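Local coordinates for protein structure-specific endonuclease subunit slx4 (Schizosaccharomyces pombe, PDB 4ZDT) that serves as the regulatory subunit of the Slx1-Slx4 structure-specific endonuclease, which resolves DNA secondary structures formed during repair and recombination, at residues 31-36 / 64-68; 36-40 / 52-58. All blocks are in the same frame, centred on the assembly; numbering follows the deposited sequence.

Contact 1: 31-36 / 64-68; sequences YSAIDV and VLMKG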
loop_
_atom_site.group_PDB
_atom_site.type_symbol
_atom_site.label_atom_id
_atom_site.label_comp_id
_atom_site.label_asym_id
_atom_site.label_seq_id
_atom_site.Cartn_x
_atom_site.Cartn_y
_atom_site.Cartn_z
ATOM N N TYR B 31 0.707 -5.509 5.747
ATOM C CA TYR B 31 1.020 -5.321 7.169
ATOM C C TYR B 31 2.392 -5.897 7.581
ATOM O O TYR B 31 2.543 -6.406 8.693
ATOM C CB TYR B 31 -0.115 -5.905 8.064
ATOM C CG TYR B 31 -1.501 -5.366 7.704
ATOM C CD1 TYR B 31 -1.907 -4.115 8.165
ATOM C CD2 TYR B 31 -2.381 -6.099 6.916
ATOM C CE1 TYR B 31 -3.152 -3.612 7.845
ATOM C CE2 TYR B 31 -3.636 -5.607 6.594
ATOM C CZ TYR B 31 -4.015 -4.374 7.049
ATOM O OH TYR B 31 -5.256 -3.882 6.720
ATOM N N SER B 32 3.377 -5.821 6.665
ATOM C CA SER B 32 4.758 -6.235 6.960
ATOM C C SER B 32 5.612 -5.063 7.408
ATOM O O SER B 32 5.614 -3.998 6.773
ATOM C CB SER B 32 5.430 -6.892 5.736
ATOM O OG SER B 32 4.625 -7.924 5.199
ATOM N N ALA B 33 6.365 -5.282 8.486
ATOM C CA ALA B 33 7.206 -4.235 9.084
ATOM C C ALA B 33 8.330 -3.755 8.172
ATOM O O ALA B 33 8.918 -4.526 7.412
ATOM C CB ALA B 33 7.774 -4.691 10.401
ATOM N N ILE B 34 8.618 -2.465 8.297
ATOM C CA ILE B 34 9.597 -1.739 7.501
ATOM C C ILE B 34 10.827 -1.451 8.370
ATOM O O ILE B 34 10.675 -1.101 9.532
ATOM C CB ILE B 34 8.911 -0.419 6.994
ATOM C CG1 ILE B 34 7.629 -0.749 6.194
ATOM C CG2 ILE B 34 9.850 0.506 6.239
ATOM C CD1 ILE B 34 7.857 -1.628 4.977
ATOM N N ASP B 35 12.032 -1.645 7.822
ATOM C CA ASP B 35 13.271 -1.229 8.494
ATOM C C ASP B 35 13.482 0.260 8.189
ATOM O O ASP B 35 13.773 0.635 7.050
ATOM C CB ASP B 35 14.466 -2.073 8.018
ATOM C CG ASP B 35 15.800 -1.652 8.659
ATOM O OD1 ASP B 35 16.067 -0.438 8.824
ATOM O OD2 ASP B 35 16.607 -2.551 8.970
ATOM N N VAL B 36 13.322 1.102 9.206
ATOM C CA VAL B 36 13.335 2.561 9.016
ATOM C C VAL B 36 14.646 3.070 8.417
ATOM O O VAL B 36 14.630 3.871 7.482
ATOM C CB VAL B 36 12.986 3.300 10.306
ATOM C CG1 VAL B 36 13.050 4.788 10.093
ATOM C CG2 VAL B 36 11.600 2.929 10.726
ATOM N N VAL B 64 2.129 2.318 9.005
ATOM C CA VAL B 64 3.250 1.492 8.582
ATOM C C VAL B 64 3.963 0.964 9.837
ATOM O O VAL B 64 4.269 1.744 10.748
ATOM C CB VAL B 64 4.188 2.311 7.681
ATOM C CG1 VAL B 64 5.412 1.494 7.252
ATOM C CG2 VAL B 64 3.401 2.847 6.460
ATOM N N LEU B 65 4.221 -0.346 9.877
ATOM C CA LEU B 65 4.890 -0.974 11.010
ATOM C C LEU B 65 6.403 -0.847 10.888
ATOM O O LEU B 65 6.971 -1.038 9.809
ATOM C CB LEU B 65 4.534 -2.475 11.103
ATOM C CG LEU B 65 3.166 -2.935 11.628
ATOM C CD1 LEU B 65 2.037 -2.427 10.781
ATOM C CD2 LEU B 65 3.113 -4.465 11.714
ATOM N N MET B 66 7.048 -0.556 12.010
ATOM C CA MET B 66 8.487 -0.409 12.044
ATOM C C MET B 66 9.145 -1.567 12.794
ATOM O O MET B 66 8.704 -1.937 13.888
ATOM C CB MET B 66 8.847 0.945 12.672
ATOM C CG MET B 66 8.323 2.130 11.845
ATOM S SD MET B 66 8.670 3.744 12.573
ATOM C CE MET B 66 7.224 3.962 13.598
ATOM N N LYS B 67 10.189 -2.138 12.197
ATOM C CA LYS B 67 10.999 -3.157 12.873
ATOM C C LYS B 67 11.634 -2.546 14.121
ATOM O O LYS B 67 12.126 -1.420 14.077
ATOM C CB LYS B 67 12.081 -3.704 11.943
ATOM C CG LYS B 67 11.561 -4.700 10.915
ATOM C CD LYS B 67 12.695 -5.297 10.079
ATOM C CE LYS B 67 12.140 -6.182 8.971
ATOM N NZ LYS B 67 13.197 -6.608 7.998
ATOM N N GLY B 68 11.597 -3.278 15.233
ATOM C CA GLY B 68 12.091 -2.758 16.514
ATOM C C GLY B 68 11.000 -2.040 17.297
ATOM O O GLY B 68 11.157 -1.767 18.484
HETATM O O HOH W 1 3.845 -1.882 7.442
#
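Ile34 and Met66 pair in a single beta bridge of the parallel kind: Ile34 N donates to Leu65 O (2.7 Å, 163° at the hydrogen) and, on the other side of Met66, Lys67 N donates to Ile34 O (2.9 Å). The end-to-end directions of 31-36 and 64-68 differ by 63°, and the bridge does not grow into a sheet. Before it, a water takes over, donating to Ser32 O and accepting from Leu65 N. Tyr31, with positive phi, is the C-prime residue of the Schellman motif ending helix 23-29; its ring makes a cation-pi contact with Arg64 of the Slx1 subunit, while its carbonyl O touches Leu65 CD2. Ala33 is small enough to let Leu65 CB come within 4.0 Å of its CB, and Lys67 CG covers the same methyl at 3.8 Å. Beyond CG the lysine chain is extended, carrying NZ to 5.4 Å from Asp35 OD2, a proximity of opposite charges rather than a salt bridge. Asp35 spends OD1 on Glu38 N, as the N-cap of helix 36-45. With chi1 at -57°, Ile34 sets CG1 beside its own backbone N and against Val64 CG1, a tight 3.3 Å between two buried branched residues. Val36 CG2 rests on the bend of the methionine, 3.6 Å from both Met66 CG and SD, where a flexible thioether adapts easily to a branched neighbour. Main-chain bonds thus fix the register of the C-terminal tail, while Val64 and Met66 pack on Ile34 and Val36, and exposed Lys67 covers Ala33 with its methylenes, its amine probably still meeting solvent.

Contact 2: 36-40 / 52-58; sequences VEEFQ and LDLIKSW. With GOL (glycerol), chain I.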
loop_
_atom_site.group_PDB
_atom_site.type_symbol
_atom_site.label_atom_id
_atom_site.label_comp_id
_atom_site.label_asym_id
_atom_site.label_seq_id
_atom_site.Cartn_x
_atom_site.Cartn_y
_atom_site.Cartn_z
ATOM N N VAL B 36 13.322 1.102 9.206
ATOM C CA VAL B 36 13.335 2.561 9.016
ATOM C C VAL B 36 14.646 3.070 8.417
ATOM O O VAL B 36 14.630 3.871 7.482
ATOM C CB VAL B 36 12.986 3.300 10.306
ATOM C CG1 VAL B 36 13.050 4.788 10.093
ATOM C CG2 VAL B 36 11.600 2.929 10.726
ATOM N N GLU B 37 15.770 2.578 8.942
ATOM C CA GLU B 37 17.082 2.932 8.413
ATOM C C GLU B 37 17.257 2.504 6.956
ATOM O O GLU B 37 17.751 3.283 6.142
ATOM C CB GLU B 37 18.205 2.386 9.308
ATOM C CG GLU B 37 18.408 3.235 10.575
ATOM C CD GLU B 37 19.059 2.480 11.731
ATOM O OE1 GLU B 37 19.862 1.553 11.482
ATOM O OE2 GLU B 37 18.763 2.823 12.900
ATOM N N GLU B 38 16.830 1.285 6.620
ATOM C CA GLU B 38 16.883 0.830 5.225
ATOM C C GLU B 38 15.979 1.679 4.320
ATOM O O GLU B 38 16.390 2.054 3.212
ATOM C CB GLU B 38 16.544 -0.663 5.106
ATOM C CG GLU B 38 17.683 -1.605 5.550
ATOM C CD GLU B 38 17.288 -3.083 5.505
ATOM O OE1 GLU B 38 16.317 -3.436 4.793
ATOM O OE2 GLU B 38 17.956 -3.895 6.182
ATOM N N PHE B 39 14.782 1.995 4.820
ATOM C CA PHE B 39 13.772 2.833 4.131
ATOM C C PHE B 39 14.323 4.227 3.834
ATOM O O PHE B 39 14.153 4.745 2.712
ATOM C CB PHE B 39 12.506 2.920 5.001
ATOM C CG PHE B 39 11.302 3.619 4.342
ATOM C CD1 PHE B 39 11.008 3.455 2.970
ATOM C CD2 PHE B 39 10.429 4.373 5.118
ATOM C CE1 PHE B 39 9.883 4.078 2.382
ATOM C CE2 PHE B 39 9.289 4.989 4.548
ATOM C CZ PHE B 39 9.023 4.835 3.169
ATOM N N GLN B 40 15.002 4.827 4.811
ATOM C CA GLN B 40 15.629 6.134 4.603
ATOM C C GLN B 40 16.585 6.117 3.405
ATOM O O GLN B 40 16.557 7.024 2.565
ATOM C CB GLN B 40 16.339 6.588 5.881
ATOM C CG GLN B 40 16.955 7.989 5.809
ATOM C CD GLN B 40 17.641 8.376 7.107
ATOM O OE1 GLN B 40 18.418 7.594 7.664
ATOM N NE2 GLN B 40 17.348 9.582 7.606
ATOM N N LEU B 52 14.969 10.399 9.987
ATOM C CA LEU B 52 14.334 9.295 10.703
ATOM C C LEU B 52 13.109 9.727 11.502
ATOM O O LEU B 52 12.135 8.975 11.588
ATOM C CB LEU B 52 15.344 8.572 11.610
ATOM C CG LEU B 52 16.446 7.771 10.902
ATOM C CD1 LEU B 52 17.286 6.992 11.933
ATOM C CD2 LEU B 52 15.850 6.821 9.862
ATOM N N ASP B 53 13.138 10.938 12.073
ATOM C CA ASP B 53 11.956 11.470 12.766
ATOM C C ASP B 53 10.763 11.653 11.830
ATOM O O ASP B 53 9.621 11.335 12.191
ATOM C CB ASP B 53 12.261 12.800 13.471
ATOM C CG ASP B 53 13.084 12.621 14.755
ATOM O OD1 ASP B 53 13.230 11.479 15.236
ATOM O OD2 ASP B 53 13.589 13.630 15.276
ATOM N N LEU B 54 11.031 12.145 10.625
ATOM C CA LEU B 54 9.987 12.324 9.623
ATOM C C LEU B 54 9.409 10.980 9.190
ATOM O O LEU B 54 8.213 10.865 8.925
ATOM C CB LEU B 54 10.534 13.078 8.410
ATOM C CG LEU B 54 10.394 14.602 8.439
ATOM C CD1 LEU B 54 10.922 15.215 7.150
ATOM C CD2 LEU B 54 8.945 15.003 8.674
ATOM N N ILE B 55 10.267 9.966 9.120
ATOM C CA ILE B 55 9.839 8.618 8.725
ATOM C C ILE B 55 9.000 7.982 9.820
ATOM O O ILE B 55 7.913 7.488 9.559
ATOM C CB ILE B 55 11.036 7.718 8.330
ATOM C CG1 ILE B 55 11.620 8.206 7.008
ATOM C CG2 ILE B 55 10.591 6.239 8.204
ATOM C CD1 ILE B 55 13.032 7.689 6.723
ATOM N N LYS B 56 9.487 8.041 11.059
ATOM C CA LYS B 56 8.748 7.497 12.196
ATOM C C LYS B 56 7.369 8.134 12.334
ATOM O O LYS B 56 6.381 7.418 12.565
ATOM C CB LYS B 56 9.561 7.610 13.492
ATOM C CG LYS B 56 10.846 6.790 13.453
ATOM C CD LYS B 56 11.776 7.096 14.624
ATOM C CE LYS B 56 13.002 6.184 14.564
ATOM N NZ LYS B 56 13.992 6.498 15.645
ATOM N N SER B 57 7.290 9.461 12.185
ATOM C CA SER B 57 6.008 10.162 12.323
ATOM C C SER B 57 5.077 9.841 11.165
ATOM O O SER B 57 3.870 9.722 11.353
ATOM C CB SER B 57 6.168 11.689 12.493
ATOM O OG SER B 57 6.813 12.298 11.380
ATOM N N TRP B 58 5.652 9.698 9.970
ATOM C CA TRP B 58 4.901 9.288 8.791
ATOM C C TRP B 58 4.317 7.891 9.022
ATOM O O TRP B 58 3.116 7.696 8.860
ATOM C CB TRP B 58 5.804 9.332 7.542
ATOM C CG TRP B 58 5.128 8.916 6.278
ATOM C CD1 TRP B 58 4.327 9.675 5.468
ATOM C CD2 TRP B 58 5.206 7.625 5.672
ATOM N NE1 TRP B 58 3.889 8.920 4.397
ATOM C CE2 TRP B 58 4.423 7.661 4.502
ATOM C CE3 TRP B 58 5.877 6.439 6.004
ATOM C CZ2 TRP B 58 4.280 6.545 3.653
ATOM C CZ3 TRP B 58 5.748 5.339 5.158
ATOM C CH2 TRP B 58 4.954 5.408 3.995
HETATM C C1 GOL I . 19.083 10.188 11.717
HETATM O O1 GOL I . 19.880 9.660 10.681
HETATM C C2 GOL I . 18.307 11.392 11.197
HETATM O O2 GOL I . 17.620 11.034 10.018
HETATM C C3 GOL I . 19.274 12.530 10.896
HETATM O O3 GOL I . 18.854 13.696 11.568
#
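The rings of Phe39 and Trp58 meet obliquely, their planes at 38° and Phe39 CE2 3.6 Å from Trp58 CZ3. At the edge of the phenylalanine, near its plane, sits Ile55 CG2, 3.6 Å from Phe39 CD2. Ile12, Val16 and Val24 add further apolar cover to Phe39, and Trp58 spends its one polar atom, NE1, on Ser13 OG, which suits a large buried ring. Helices 36-45 and 52-62, whose short segments here cross at 113° with axes 10.1 Å apart, belong to the C-terminal domain of Slx4; this steep crossing is consistent with the helix-turn-helix clan to which the family is assigned. Between them Val36 CG1, anti to its own N (chi1 178°), slots between Ile55 CG2 at 3.4 Å and Leu52 CD2, a snug fit for a short branched residue. Gln40 sends an extended chain across Leu52, its CB against Ile55 CD1 (3.6 Å) and its amide reaching the start of helix 52-62. There NE2 gives hydrogen bonds to Val50 O and to O2 of a glycerol, probably from the crystallisation liquor, which also accepts from Leu52 N (2.7 Å). A leucine in place of Gln40 would probably leave Val50 O without this side-chain donor and lose the tie from the middle of helix 36-45 to the loop leading into helix 52-62. Farther out, the methylene CG of Glu37 brushes Leu52 CD1, while Glu37 OE2 stays 6.6 Å from Lys56 NZ, opposite charges near each other but not in contact.

How the contacts relate
Contacts 1 and 2 lie about 10 Å apart, centre to centre, and share Val36, which ends the loop of contact 1 and begins helix 36-45 of contact 2. Along the chain the order is 31-36, 36-40, 52-58, 64-68, so the helix pair of contact 2 falls within the span that contact 1 closes. The two also touch directly: Val64 packs on Trp58, Ile34 on Phe39, and Met66 on the backbone of Lys56. Together they join the tail after helix 52-62 to the helical core of this C-terminal domain. Each also reaches Slx1, through Tyr31 and through Trp58, placing both beside the heterodimer interface.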